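Local coordinates for protein Baccell_00875 (Bacteroides cellulosilyticus DSM 14838, PDB 5NO8) that probably acts as a polysaccharide lyase that removes rhamnose caps, linked to glucuronic acid, from complex arabinogalactan proteins, at residues A[336-341]-A[644-649]; A[387-392]-A[674-679]; A[401-406]-A[462-467]; A[423-428]-A[452-457]. One frame throughout, in Å; residues are numbered along the deposited sequence.

Interaction 1: A[336-341]-A[644-649]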
loop_
_atom_site.group_PDB
_atom_site.type_symbol
_atom_site.label_atom_id
_atom_site.label_comp_id
_atom_site.label_asym_id
_atom_site.label_seq_id
_atom_site.Cartn_x
_atom_site.Cartn_y
_atom_site.Cartn_z
ATOM N N SER A 336 6.288 -17.300 -13.995
ATOM C CA SER A 336 7.042 -18.107 -14.963
ATOM C C SER A 336 8.462 -17.591 -15.009
ATOM O O SER A 336 9.411 -18.290 -14.637
ATOM C CB SER A 336 6.420 -18.009 -16.377
ATOM O OG SER A 336 6.284 -16.627 -16.814
ATOM N N ASN A 337 8.602 -16.353 -15.475
ATOM C CA ASN A 337 9.827 -15.577 -15.307
ATOM C C ASN A 337 9.561 -14.132 -15.691
ATOM O O ASN A 337 8.655 -13.835 -16.484
ATOM C CB ASN A 337 11.023 -16.118 -16.092
ATOM C CG ASN A 337 10.877 -15.935 -17.580
ATOM O OD1 ASN A 337 11.243 -14.896 -18.141
ATOM N ND2 ASN A 337 10.349 -16.952 -18.227
ATOM N N THR A 338 10.355 -13.267 -15.099
ATOM C CA THR A 338 10.090 -11.872 -15.086
ATOM C C THR A 338 10.194 -11.261 -16.450
ATOM O O THR A 338 9.346 -10.477 -16.813
ATOM C CB THR A 338 11.030 -11.152 -14.113
ATOM O OG1 THR A 338 10.974 -11.849 -12.863
ATOM C CG2 THR A 338 10.601 -9.751 -13.909
ATOM N N ALA A 339 11.233 -11.620 -17.206
ATOM C CA ALA A 339 11.396 -11.065 -18.540
ATOM C C ALA A 339 10.177 -11.377 -19.421
ATOM O O ALA A 339 9.692 -10.502 -20.144
ATOM C CB ALA A 339 12.685 -11.603 -19.200
ATOM N N ASP A 340 9.707 -12.627 -19.383
ATOM C CA ASP A 340 8.557 -13.038 -20.186
ATOM C C ASP A 340 7.277 -12.352 -19.685
ATOM O O ASP A 340 6.385 -12.063 -20.489
ATOM C CB ASP A 340 8.310 -14.562 -20.141
ATOM C CG ASP A 340 9.347 -15.381 -20.913
ATOM O OD1 ASP A 340 10.155 -14.806 -21.680
ATOM O OD2 ASP A 340 9.345 -16.637 -20.743
ATOM N N LEU A 341 7.165 -12.160 -18.368
ATOM C CA LEU A 341 5.993 -11.465 -17.802
ATOM C C LEU A 341 5.865 -10.064 -18.425
ATOM O O LEU A 341 4.797 -9.682 -18.874
ATOM C CB LEU A 341 6.071 -11.367 -16.271
ATOM C CG LEU A 341 4.784 -10.933 -15.552
ATOM C CD1 LEU A 341 3.648 -11.929 -15.807
ATOM C CD2 LEU A 341 4.992 -10.804 -14.046
ATOM N N ASN A 644 7.655 -6.839 -5.799
ATOM C CA ASN A 644 6.394 -7.201 -5.162
ATOM C C ASN A 644 5.186 -6.673 -5.928
ATOM O O ASN A 644 4.096 -7.236 -5.818
ATOM C CB ASN A 644 6.407 -6.780 -3.695
ATOM C CG ASN A 644 7.369 -7.598 -2.872
ATOM O OD1 ASN A 644 7.818 -8.668 -3.301
ATOM N ND2 ASN A 644 7.742 -7.089 -1.707
ATOM N N ASN A 645 5.376 -5.622 -6.730
ATOM C CA ASN A 645 4.325 -5.134 -7.573
ATOM C C ASN A 645 4.109 -5.966 -8.835
ATOM O O ASN A 645 3.167 -5.740 -9.576
ATOM C CB ASN A 645 4.536 -3.664 -7.910
ATOM C CG ASN A 645 4.104 -2.740 -6.811
ATOM O OD1 ASN A 645 3.071 -2.079 -6.944
ATOM N ND2 ASN A 645 4.894 -2.649 -5.745
ATOM N N LEU A 646 4.950 -6.958 -9.080
ATOM C CA LEU A 646 4.733 -7.834 -10.226
ATOM C C LEU A 646 3.463 -8.637 -10.143
ATOM O O LEU A 646 3.000 -9.128 -11.165
ATOM C CB LEU A 646 5.910 -8.783 -10.455
ATOM C CG LEU A 646 7.217 -8.115 -10.865
ATOM C CD1 LEU A 646 8.312 -9.159 -10.843
ATOM C CD2 LEU A 646 7.088 -7.451 -12.228
ATOM N N CYS A 647 2.871 -8.769 -8.949
ATOM C CA CYS A 647 1.615 -9.499 -8.826
ATOM C C CYS A 647 0.446 -8.854 -9.565
ATOM O O CYS A 647 -0.545 -9.519 -9.813
ATOM C CB CYS A 647 1.259 -9.739 -7.378
ATOM S SG CYS A 647 0.829 -8.221 -6.494
ATOM N N LEU A 648 0.589 -7.599 -9.990
ATOM C CA LEU A 648 -0.469 -6.907 -10.742
ATOM C C LEU A 648 -0.530 -7.308 -12.215
ATOM O O LEU A 648 -1.393 -6.838 -12.942
ATOM C CB LEU A 648 -0.258 -5.403 -10.633
ATOM C CG LEU A 648 -0.326 -4.800 -9.229
ATOM C CD1 LEU A 648 0.277 -3.406 -9.259
ATOM C CD2 LEU A 648 -1.746 -4.797 -8.688
ATOM N N PHE A 649 0.410 -8.144 -12.659
ATOM C CA PHE A 649 0.575 -8.532 -14.064
ATOM C C PHE A 649 0.469 -10.038 -14.153
ATOM O O PHE A 649 1.110 -10.759 -13.367
ATOM C CB PHE A 649 1.949 -8.034 -14.553
ATOM C CG PHE A 649 2.102 -6.564 -14.357
ATOM C CD1 PHE A 649 1.570 -5.680 -15.289
ATOM C CD2 PHE A 649 2.693 -6.060 -13.209
ATOM C CE1 PHE A 649 1.616 -4.308 -15.062
ATOM C CE2 PHE A 649 2.751 -4.684 -12.990
ATOM C CZ PHE A 649 2.211 -3.816 -13.926
#
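Leu341 meets Phe649 at the flat backbone carbonyl and at CB, while the Phe649 side chain also packs on Leu684 of helix 682-692. Leu341 CD1 lies 3.7 Å from Phe649 O, and Leu341 CD2 sits 4.1 Å from Phe649 CB, the two side chains crossing at about a right angle. A second carbonyl oxygen, Leu646 O, lies 3.9 Å from Leu341 CD2; it also accepts the backbone N-H of Phe649 and closes the 3-10 turn. With CG anti to the backbone N (chi1 -168°), Leu341 directs both methyls off its helix onto this turn. One helical turn earlier, Thr338 CG2 touches Leu646 CD1 at 3.9 Å. The start of helix 338-352, just after strand 326-335, thus packs on the turn that follows helix 632-644. Away from the contact, the amide edge of Asn337 comes over the carboxylate of Asp340. Asn337 is the N-cap: its OD1 accepts from Asp340 N at 3.0 Å from above the amide carbonyl plane, and its ND2 meets Asp340 OD2 at 2.7 Å. Cutting Leu341 back to an alanine is likely to open a gap over the 3-10 turn and strip Phe649 CB of its apolar neighbour. Apolar and methyl-to-carbonyl packing joins the segments without a polar bond, so the fit rests mainly on shape, whereas polar bonds within each segment hold the helix start and the turn.

Interaction 2: A[387-392]-A[674-679]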
loop_
_atom_site.group_PDB
_atom_site.type_symbol
_atom_site.label_atom_id
_atom_site.label_comp_id
_atom_site.label_asym_id
_atom_site.label_seq_id
_atom_site.Cartn_x
_atom_site.Cartn_y
_atom_site.Cartn_z
ATOM N N VAL A 387 -13.242 11.007 -15.473
ATOM C CA VAL A 387 -11.921 11.556 -15.816
ATOM C C VAL A 387 -10.780 10.566 -15.470
ATOM O O VAL A 387 -9.746 10.540 -16.141
ATOM C CB VAL A 387 -11.704 12.957 -15.183
ATOM C CG1 VAL A 387 -11.537 12.878 -13.665
ATOM C CG2 VAL A 387 -10.518 13.671 -15.818
ATOM N N ASP A 388 -10.989 9.730 -14.457
ATOM C CA ASP A 388 -9.979 8.747 -14.065
ATOM C C ASP A 388 -10.007 7.450 -14.891
ATOM O O ASP A 388 -9.208 6.542 -14.629
ATOM C CB ASP A 388 -10.046 8.465 -12.562
ATOM C CG ASP A 388 -9.554 9.644 -11.712
ATOM O OD1 ASP A 388 -8.512 10.253 -12.048
ATOM O OD2 ASP A 388 -10.228 9.971 -10.706
ATOM N N ARG A 389 -10.891 7.370 -15.888
ATOM C CA ARG A 389 -10.948 6.238 -16.806
ATOM C C ARG A 389 -10.825 6.728 -18.257
ATOM O O ARG A 389 -11.257 6.042 -19.194
ATOM C CB ARG A 389 -12.249 5.458 -16.591
ATOM C CG ARG A 389 -12.377 4.858 -15.188
ATOM C CD ARG A 389 -13.826 4.627 -14.755
ATOM N NE ARG A 389 -13.845 4.008 -13.428
ATOM C CZ ARG A 389 -13.655 4.649 -12.273
ATOM N NH1 ARG A 389 -13.466 5.979 -12.244
ATOM N NH2 ARG A 389 -13.656 3.956 -11.120
ATOM N N ASP A 390 -10.198 7.894 -18.433
ATOM C CA ASP A 390 -10.124 8.511 -19.743
ATOM C C ASP A 390 -8.824 8.122 -20.450
ATOM O O ASP A 390 -8.068 7.279 -19.958
ATOM C CB ASP A 390 -10.406 10.044 -19.650
ATOM C CG ASP A 390 -9.246 10.883 -19.110
ATOM O OD1 ASP A 390 -8.107 10.420 -18.831
ATOM O OD2 ASP A 390 -9.504 12.101 -18.929
ATOM N N GLU A 391 -8.589 8.734 -21.603
ATOM C CA GLU A 391 -7.560 8.323 -22.555
ATOM C C GLU A 391 -6.195 9.000 -22.368
ATOM O O GLU A 391 -5.287 8.817 -23.195
ATOM C CB GLU A 391 -8.108 8.537 -23.993
ATOM C CG GLU A 391 -8.433 9.984 -24.355
ATOM C CD GLU A 391 -9.883 10.390 -24.116
ATOM O OE1 GLU A 391 -10.529 9.903 -23.140
ATOM O OE2 GLU A 391 -10.380 11.241 -24.907
ATOM N N GLY A 392 -6.025 9.774 -21.290
ATOM C CA GLY A 392 -4.769 10.455 -21.003
ATOM C C GLY A 392 -4.378 10.279 -19.549
ATOM O O GLY A 392 -4.634 9.215 -18.951
ATOM N N ASP A 674 -8.833 -5.937 -9.042
ATOM C CA ASP A 674 -9.843 -5.227 -9.809
ATOM C C ASP A 674 -9.735 -5.580 -11.298
ATOM O O ASP A 674 -8.622 -5.670 -11.825
ATOM C CB ASP A 674 -9.731 -3.731 -9.623
ATOM C CG ASP A 674 -10.936 -3.011 -10.183
ATOM O OD1 ASP A 674 -10.946 -2.792 -11.417
ATOM O OD2 ASP A 674 -11.879 -2.757 -9.382
ATOM N N PRO A 675 -10.874 -5.835 -11.961
ATOM C CA PRO A 675 -10.823 -6.308 -13.336
ATOM C C PRO A 675 -10.471 -5.281 -14.418
ATOM O O PRO A 675 -10.447 -5.668 -15.573
ATOM C CB PRO A 675 -12.219 -6.865 -13.568
ATOM C CG PRO A 675 -13.083 -6.220 -12.571
ATOM C CD PRO A 675 -12.224 -5.963 -11.385
ATOM N N TYR A 676 -10.242 -4.013 -14.071
ATOM C CA TYR A 676 -9.729 -3.051 -15.045
ATOM C C TYR A 676 -8.216 -3.054 -15.041
ATOM O O TYR A 676 -7.605 -2.997 -13.978
ATOM C CB TYR A 676 -10.172 -1.595 -14.773
ATOM C CG TYR A 676 -11.577 -1.204 -15.215
ATOM C CD1 TYR A 676 -12.381 -2.046 -15.990
ATOM C CD2 TYR A 676 -12.092 0.050 -14.869
ATOM C CE1 TYR A 676 -13.660 -1.655 -16.404
ATOM C CE2 TYR A 676 -13.374 0.438 -15.271
ATOM C CZ TYR A 676 -14.148 -0.422 -16.020
ATOM O OH TYR A 676 -15.421 -0.069 -16.418
ATOM N N ALA A 677 -7.625 -3.057 -16.233
ATOM C CA ALA A 677 -6.268 -2.532 -16.409
ATOM C C ALA A 677 -6.440 -1.047 -16.720
ATOM O O ALA A 677 -7.085 -0.670 -17.714
ATOM C CB ALA A 677 -5.551 -3.227 -17.536
ATOM N N ASN A 678 -5.916 -0.216 -15.841
ATOM C CA ASN A 678 -6.047 1.204 -15.965
ATOM C C ASN A 678 -4.659 1.819 -15.999
ATOM O O ASN A 678 -4.086 1.972 -17.085
ATOM C CB ASN A 678 -6.997 1.712 -14.843
ATOM C CG ASN A 678 -7.322 3.173 -14.982
ATOM O OD1 ASN A 678 -6.503 3.919 -15.491
ATOM N ND2 ASN A 678 -8.528 3.602 -14.525
ATOM N N ASP A 679 -4.082 2.129 -14.844
ATOM C CA ASP A 679 -2.872 2.924 -14.738
ATOM C C ASP A 679 -1.630 2.202 -14.157
ATOM O O ASP A 679 -0.571 2.799 -14.004
ATOM C CB ASP A 679 -3.174 4.241 -13.943
ATOM C CG ASP A 679 -3.985 4.037 -12.649
ATOM O OD1 ASP A 679 -4.695 3.005 -12.449
ATOM O OD2 ASP A 679 -3.892 4.961 -11.789
#
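Arg389 crosses Asn678 at about a right angle and goes on to Tyr676. From CB, where chi1 (-62°) sets CG beside the backbone N, its CG passes 4.1 Å from Asn678 ND2. The chain then stays extended through CD to NE, which lies 4.0 Å from Tyr676 CE2. There guanidinium and ring meet edge to edge, each at the other's edge and near its plane, with the planes turned 67° apart; this is no stack. At the tip, NH2 is held by the carbonyl oxygens of His598 and Gly601. The firm link across the contact is made by Asn678: its ND2 donates to Asp388 O at 3.0 Å, almost straight at 176° and in the plane of both the carbonyl and the amide. Its OD1 accepts from Arg395, which also pairs with Asp390, so the amide is gripped at both ends and its flip is fixed. Asp674 OD1 takes Tyr676 N in an Asx turn. Through the Asn678 bond the loop 387-392, which leads toward helix 396-409, is pinned to the residue just after strand 672-677 of the small four-stranded antiparallel sheet, with helix 596-600 packing on Asp388 through Trp599 and Phe600.

Interaction 3: A[401-406]-A[462-467]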
loop_
_atom_site.group_PDB
_atom_site.type_symbol
_atom_site.label_atom_id
_atom_site.label_comp_id
_atom_site.label_asym_id
_atom_site.label_seq_id
_atom_site.Cartn_x
_atom_site.Cartn_y
_atom_site.Cartn_z
ATOM N N LEU A 401 6.191 2.846 -20.528
ATOM C CA LEU A 401 6.611 1.456 -20.434
ATOM C C LEU A 401 7.051 0.920 -21.815
ATOM O O LEU A 401 8.123 0.279 -21.924
ATOM C CB LEU A 401 5.485 0.562 -19.930
ATOM C CG LEU A 401 5.802 -0.935 -19.923
ATOM C CD1 LEU A 401 7.052 -1.225 -19.112
ATOM C CD2 LEU A 401 4.610 -1.717 -19.396
ATOM N N LEU A 402 6.211 1.119 -22.833
ATOM C CA LEU A 402 6.562 0.596 -24.166
ATOM C C LEU A 402 7.874 1.168 -24.707
ATOM O O LEU A 402 8.630 0.428 -25.346
ATOM C CB LEU A 402 5.443 0.722 -25.165
ATOM C CG LEU A 402 4.472 -0.455 -25.232
ATOM C CD1 LEU A 402 3.844 -0.836 -23.897
ATOM C CD2 LEU A 402 3.405 -0.195 -26.274
ATOM N N VAL A 403 8.171 2.440 -24.415
ATOM C CA VAL A 403 9.496 2.993 -24.758
ATOM C C VAL A 403 10.622 2.249 -24.056
ATOM O O VAL A 403 11.615 1.889 -24.685
ATOM C CB VAL A 403 9.660 4.492 -24.399
ATOM C CG1 VAL A 403 11.082 4.942 -24.716
ATOM C CG2 VAL A 403 8.660 5.325 -25.149
ATOM N N LYS A 404 10.507 2.041 -22.743
ATOM C CA LYS A 404 11.589 1.408 -22.012
ATOM C C LYS A 404 11.802 -0.010 -22.557
ATOM O O LYS A 404 12.936 -0.425 -22.749
ATOM C CB LYS A 404 11.342 1.407 -20.503
ATOM C CG LYS A 404 11.435 2.802 -19.922
ATOM C CD LYS A 404 11.413 2.799 -18.413
ATOM C CE LYS A 404 11.416 4.225 -17.890
ATOM N NZ LYS A 404 11.698 4.228 -16.439
ATOM N N GLN A 405 10.714 -0.711 -22.837
ATOM C CA GLN A 405 10.814 -2.066 -23.382
ATOM C C GLN A 405 11.388 -2.033 -24.827
ATOM O O GLN A 405 12.179 -2.893 -25.207
ATOM C CB GLN A 405 9.471 -2.787 -23.364
ATOM C CG GLN A 405 9.559 -4.273 -23.726
ATOM C CD GLN A 405 10.232 -5.176 -22.693
ATOM O OE1 GLN A 405 10.850 -4.742 -21.723
ATOM N NE2 GLN A 405 10.140 -6.473 -22.943
ATOM N N TYR A 406 11.032 -1.028 -25.601
ATOM C CA TYR A 406 11.657 -0.822 -26.899
ATOM C C TYR A 406 13.159 -0.634 -26.778
ATOM O O TYR A 406 13.942 -1.213 -27.558
ATOM C CB TYR A 406 11.013 0.367 -27.640
ATOM C CG TYR A 406 11.777 0.610 -28.913
ATOM C CD1 TYR A 406 11.525 -0.162 -30.040
ATOM C CD2 TYR A 406 12.822 1.514 -28.945
ATOM C CE1 TYR A 406 12.285 -0.001 -31.204
ATOM C CE2 TYR A 406 13.582 1.694 -30.098
ATOM C CZ TYR A 406 13.304 0.937 -31.223
ATOM O OH TYR A 406 14.065 1.098 -32.365
ATOM N N TYR A 462 12.665 10.778 -27.642
ATOM C CA TYR A 462 13.951 11.191 -28.212
ATOM C C TYR A 462 14.926 10.026 -28.251
ATOM O O TYR A 462 15.595 9.809 -29.259
ATOM C CB TYR A 462 14.561 12.349 -27.421
ATOM C CG TYR A 462 16.007 12.684 -27.743
ATOM C CD1 TYR A 462 16.389 13.127 -29.023
ATOM C CD2 TYR A 462 16.980 12.602 -26.762
ATOM C CE1 TYR A 462 17.709 13.464 -29.293
ATOM C CE2 TYR A 462 18.296 12.928 -27.020
ATOM C CZ TYR A 462 18.658 13.366 -28.282
ATOM O OH TYR A 462 19.990 13.666 -28.480
ATOM N N LYS A 463 14.978 9.260 -27.160
ATOM C CA LYS A 463 15.864 8.082 -27.088
ATOM C C LYS A 463 15.480 7.023 -28.125
ATOM O O LYS A 463 16.346 6.332 -28.617
ATOM C CB LYS A 463 15.882 7.478 -25.671
ATOM C CG LYS A 463 16.329 8.443 -24.576
ATOM C CD LYS A 463 16.306 7.802 -23.195
ATOM C CE LYS A 463 17.554 6.989 -22.920
ATOM N NZ LYS A 463 17.514 6.387 -21.564
ATOM N N VAL A 464 14.202 6.908 -28.459
ATOM C CA VAL A 464 13.726 5.955 -29.467
ATOM C C VAL A 464 14.122 6.395 -30.877
ATOM O O VAL A 464 14.555 5.574 -31.688
ATOM C CB VAL A 464 12.189 5.800 -29.407
ATOM C CG1 VAL A 464 11.637 4.936 -30.539
ATOM C CG2 VAL A 464 11.774 5.212 -28.050
ATOM N N THR A 465 13.952 7.688 -31.158
ATOM C CA THR A 465 13.960 8.201 -32.529
ATOM C C THR A 465 15.175 9.023 -32.916
ATOM O O THR A 465 15.397 9.201 -34.102
ATOM C CB THR A 465 12.737 9.105 -32.778
ATOM O OG1 THR A 465 12.770 10.215 -31.872
ATOM C CG2 THR A 465 11.453 8.340 -32.612
ATOM N N GLY A 466 15.926 9.551 -31.946
ATOM C CA GLY A 466 16.959 10.563 -32.207
ATOM C C GLY A 466 16.419 11.928 -32.669
ATOM O O GLY A 466 17.207 12.815 -33.001
ATOM N N ASP A 467 15.094 12.112 -32.656
ATOM C CA ASP A 467 14.453 13.319 -33.170
ATOM C C ASP A 467 14.447 14.412 -32.103
ATOM O O ASP A 467 13.694 14.336 -31.115
ATOM C CB ASP A 467 13.028 13.022 -33.627
ATOM C CG ASP A 467 12.363 14.217 -34.306
ATOM O OD1 ASP A 467 12.892 15.336 -34.231
ATOM O OD2 ASP A 467 11.295 14.046 -34.906
HETATM O O HOH W 1 14.861 3.300 -33.289
#
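Val403 and Val464 form the tight part of this contact: Val403 CG1 is only 3.4 Å from Val464 CG2, closer than methyl groups usually pack. Val403 CG1 stands anti to its backbone N (chi1 177°), which carries it off helix 396-409 straight at the neighbouring helix. The other methyl, Val464 CG1, rests 3.8 Å from Tyr406 CE2, while Val464 CG2 is also near the ring, 3.9 Å from Tyr406 CD2. The approach to the ring is oblique, so one valine fills the angle between an aliphatic side chain and an aromatic one set three residues apart along the same helix. Helices 396-409 and 448-465 run in broadly the same direction, with helix 412-429 between them in the chain running back the other way, an up-and-down order consistent with the helical toroids of many polysaccharide lyases. Leu418 of that middle helix adds to the packing on Val403. Replacing Val464 by an alanine would probably leave Val403 CG1 without its mate and the Tyr406 ring with a gap along one side. The contact is looser farther out, where Tyr406 is partly exposed. A water sits 2.5 Å from Tyr406 OH and donates to Val464 O at 2.8 Å, bridging the phenol to a carbonyl in the last turn of helix 448-465. Past it Gly466 leaves the helix with positive phi, and Thr465 OG1 accepts from Asp467 N at 3.1 Å in an ST turn; Asp467 then caps the start of helix 469-485 at Gln469 N.

Interaction 4: A[423-428]-A[452-457]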
loop_
_atom_site.group_PDB
_atom_site.type_symbol
_atom_site.label_atom_id
_atom_site.label_comp_id
_atom_site.label_asym_id
_atom_site.label_seq_id
_atom_site.Cartn_x
_atom_site.Cartn_y
_atom_site.Cartn_z
ATOM N N ASP A 423 2.052 10.953 -31.378
ATOM C CA ASP A 423 1.218 11.820 -32.204
ATOM C C ASP A 423 -0.148 12.077 -31.624
ATOM O O ASP A 423 -0.608 13.220 -31.620
ATOM C CB ASP A 423 1.062 11.258 -33.602
ATOM C CG ASP A 423 1.846 12.038 -34.578
ATOM O OD1 ASP A 423 3.076 11.842 -34.653
ATOM O OD2 ASP A 423 1.227 12.916 -35.205
ATOM N N PHE A 424 -0.827 11.023 -31.179
ATOM C CA PHE A 424 -2.086 11.188 -30.463
ATOM C C PHE A 424 -1.933 12.154 -29.283
ATOM O O PHE A 424 -2.753 13.054 -29.116
ATOM C CB PHE A 424 -2.665 9.839 -29.977
ATOM C CG PHE A 424 -3.604 9.976 -28.806
ATOM C CD1 PHE A 424 -4.925 10.392 -28.997
ATOM C CD2 PHE A 424 -3.160 9.725 -27.501
ATOM C CE1 PHE A 424 -5.789 10.531 -27.910
ATOM C CE2 PHE A 424 -4.012 9.880 -26.416
ATOM C CZ PHE A 424 -5.329 10.278 -26.617
ATOM N N VAL A 425 -0.885 11.980 -28.479
ATOM C CA VAL A 425 -0.689 12.836 -27.318
ATOM C C VAL A 425 -0.479 14.308 -27.738
ATOM O O VAL A 425 -1.124 15.226 -27.189
ATOM C CB VAL A 425 0.485 12.363 -26.449
ATOM C CG1 VAL A 425 0.767 13.332 -25.314
ATOM C CG2 VAL A 425 0.180 10.969 -25.888
ATOM N N ARG A 426 0.454 14.517 -28.657
ATOM C CA ARG A 426 0.822 15.869 -29.081
ATOM C C ARG A 426 -0.344 16.598 -29.743
ATOM O O ARG A 426 -0.595 17.768 -29.443
ATOM C CB ARG A 426 2.045 15.817 -30.014
ATOM C CG ARG A 426 2.524 17.156 -30.538
ATOM C CD ARG A 426 3.111 18.055 -29.458
ATOM N NE ARG A 426 3.205 19.437 -29.960
ATOM C CZ ARG A 426 2.563 20.509 -29.474
ATOM N NH1 ARG A 426 1.784 20.450 -28.385
ATOM N NH2 ARG A 426 2.747 21.690 -30.074
ATOM N N ARG A 427 -1.064 15.904 -30.614
ATOM C CA ARG A 427 -2.113 16.533 -31.411
ATOM C C ARG A 427 -3.458 16.582 -30.714
ATOM O O ARG A 427 -4.163 17.567 -30.859
ATOM C CB ARG A 427 -2.273 15.830 -32.758
ATOM C CG ARG A 427 -1.058 15.952 -33.649
ATOM C CD ARG A 427 -1.196 15.053 -34.868
ATOM N NE ARG A 427 -0.021 15.178 -35.730
ATOM C CZ ARG A 427 0.207 14.461 -36.831
ATOM N NH1 ARG A 427 -0.649 13.513 -37.229
ATOM N NH2 ARG A 427 1.333 14.665 -37.517
ATOM N N LYS A 428 -3.828 15.527 -29.980
ATOM C CA LYS A 428 -5.166 15.441 -29.376
ATOM C C LYS A 428 -5.234 15.821 -27.898
ATOM O O LYS A 428 -6.259 16.343 -27.456
ATOM C CB LYS A 428 -5.759 14.056 -29.562
ATOM C CG LYS A 428 -5.908 13.634 -31.014
ATOM C CD LYS A 428 -7.063 14.377 -31.689
ATOM C CE LYS A 428 -7.390 13.783 -33.051
ATOM N NZ LYS A 428 -6.226 13.912 -33.980
ATOM N N MET A 452 3.944 16.168 -16.314
ATOM C CA MET A 452 5.195 15.448 -16.040
ATOM C C MET A 452 5.279 14.177 -16.853
ATOM O O MET A 452 6.349 13.814 -17.324
ATOM C CB MET A 452 5.310 15.073 -14.570
ATOM C CG MET A 452 5.289 16.240 -13.599
ATOM S SD MET A 452 6.422 17.584 -14.063
ATOM C CE MET A 452 5.367 18.622 -15.055
ATOM N N TRP A 453 4.143 13.507 -16.977
ATOM C CA TRP A 453 4.075 12.202 -17.638
ATOM C C TRP A 453 4.140 12.368 -19.149
ATOM O O TRP A 453 4.814 11.593 -19.826
ATOM C CB TRP A 453 2.819 11.455 -17.218
ATOM C CG TRP A 453 2.733 11.240 -15.728
ATOM C CD1 TRP A 453 3.771 10.990 -14.861
ATOM C CD2 TRP A 453 1.546 11.277 -14.937
ATOM N NE1 TRP A 453 3.290 10.855 -13.587
ATOM C CE2 TRP A 453 1.928 11.030 -13.603
ATOM C CE3 TRP A 453 0.192 11.486 -15.228
ATOM C CZ2 TRP A 453 0.997 10.982 -12.553
ATOM C CZ3 TRP A 453 -0.730 11.453 -14.187
ATOM C CH2 TRP A 453 -0.319 11.192 -12.864
ATOM N N VAL A 454 3.470 13.400 -19.671
ATOM C CA VAL A 454 3.621 13.757 -21.077
ATOM C C VAL A 454 5.067 14.119 -21.399
ATOM O O VAL A 454 5.591 13.672 -22.405
ATOM C CB VAL A 454 2.659 14.893 -21.500
ATOM C CG1 VAL A 454 3.041 15.448 -22.882
ATOM C CG2 VAL A 454 1.252 14.363 -21.542
ATOM N N ALA A 455 5.711 14.926 -20.565
ATOM C CA ALA A 455 7.107 15.289 -20.765
ATOM C C ALA A 455 8.042 14.094 -20.712
ATOM O O ALA A 455 8.963 13.968 -21.527
ATOM C CB ALA A 455 7.542 16.297 -19.734
ATOM N N GLU A 456 7.810 13.214 -19.746
ATOM C CA GLU A 456 8.577 11.983 -19.671
ATOM C C GLU A 456 8.450 11.248 -20.982
ATOM O O GLU A 456 9.460 10.857 -21.543
ATOM C CB GLU A 456 8.106 11.083 -18.521
ATOM C CG GLU A 456 8.694 9.672 -18.565
ATOM C CD GLU A 456 9.669 9.310 -17.465
ATOM O OE1 GLU A 456 9.698 9.949 -16.382
ATOM O OE2 GLU A 456 10.415 8.314 -17.680
ATOM N N LEU A 457 7.234 11.075 -21.480
ATOM C CA LEU A 457 7.040 10.365 -22.742
ATOM C C LEU A 457 7.901 10.984 -23.843
ATOM O O LEU A 457 8.625 10.272 -24.559
ATOM C CB LEU A 457 5.581 10.309 -23.170
ATOM C CG LEU A 457 5.329 9.695 -24.549
ATOM C CD1 LEU A 457 5.618 8.192 -24.565
ATOM C CD2 LEU A 457 3.938 9.946 -25.055
#
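Val425 sets CG1 anti to its backbone N (chi1 175°), and Val454 does the same across the contact (chi1 168°), so each valine presents its branches to the other helix. Val425 CG1 sits against both methyls of its partner at equal range: it is 3.9 Å from Val454 CG1 and 3.9 Å from Val454 CG2. The two side chains slide past one another in opposite directions, branches alongside. The remaining methyl of Val425, beside its backbone N, turns to the next turn of helix 448-465, where Val425 CG2 lies 4.0 Å from Leu457 CD2. Val425 is thus the one residue of 423-428 that enters the contact, and it touches a pair three residues apart on the opposing helix. The segments run roughly antiparallel and join helices 412-429 and 448-465, consecutive in the helical domain. Helix 412-429 widens into a pi-type turn that begins at Val425. Leu396 at the start of helix 396-409 packs on both Val425 and Leu457 and so joins a third helix to the same apolar cluster, while Tyr458 adds a further touch on Val425. Nearby, Arg426 makes a cation-pi contact with Tyr434 and donates to the carbonyls of Thr431 and Asp432. The contact is buried, and its touching groups are all methyls at ordinary van der Waals range, so it is apolar, held by shape and by exclusion of water without directional bonds.

From the N terminus, residues 336-341 leave the last long strand of the third beta sheet and begin interaction 1; residues 387-392 then open interaction 2, 401-406 interaction 3 and 423-428 interaction 4. The shortest loop closes first, at 452-457, nested within the one that 462-467 closes. Both lie inside the large loops of interactions 1 and 2, which cross, since 644-649 returns before 674-679. Interactions 3 and 4 share helix 448-465 and touch, and Phe424 of interaction 4 packs on Glu391 of interaction 2. Interaction 1 joins the start of helix 338-352 to the turn after helix 632-644, and interaction 2 ties the loop before helix 396-409 to the four-stranded sheet.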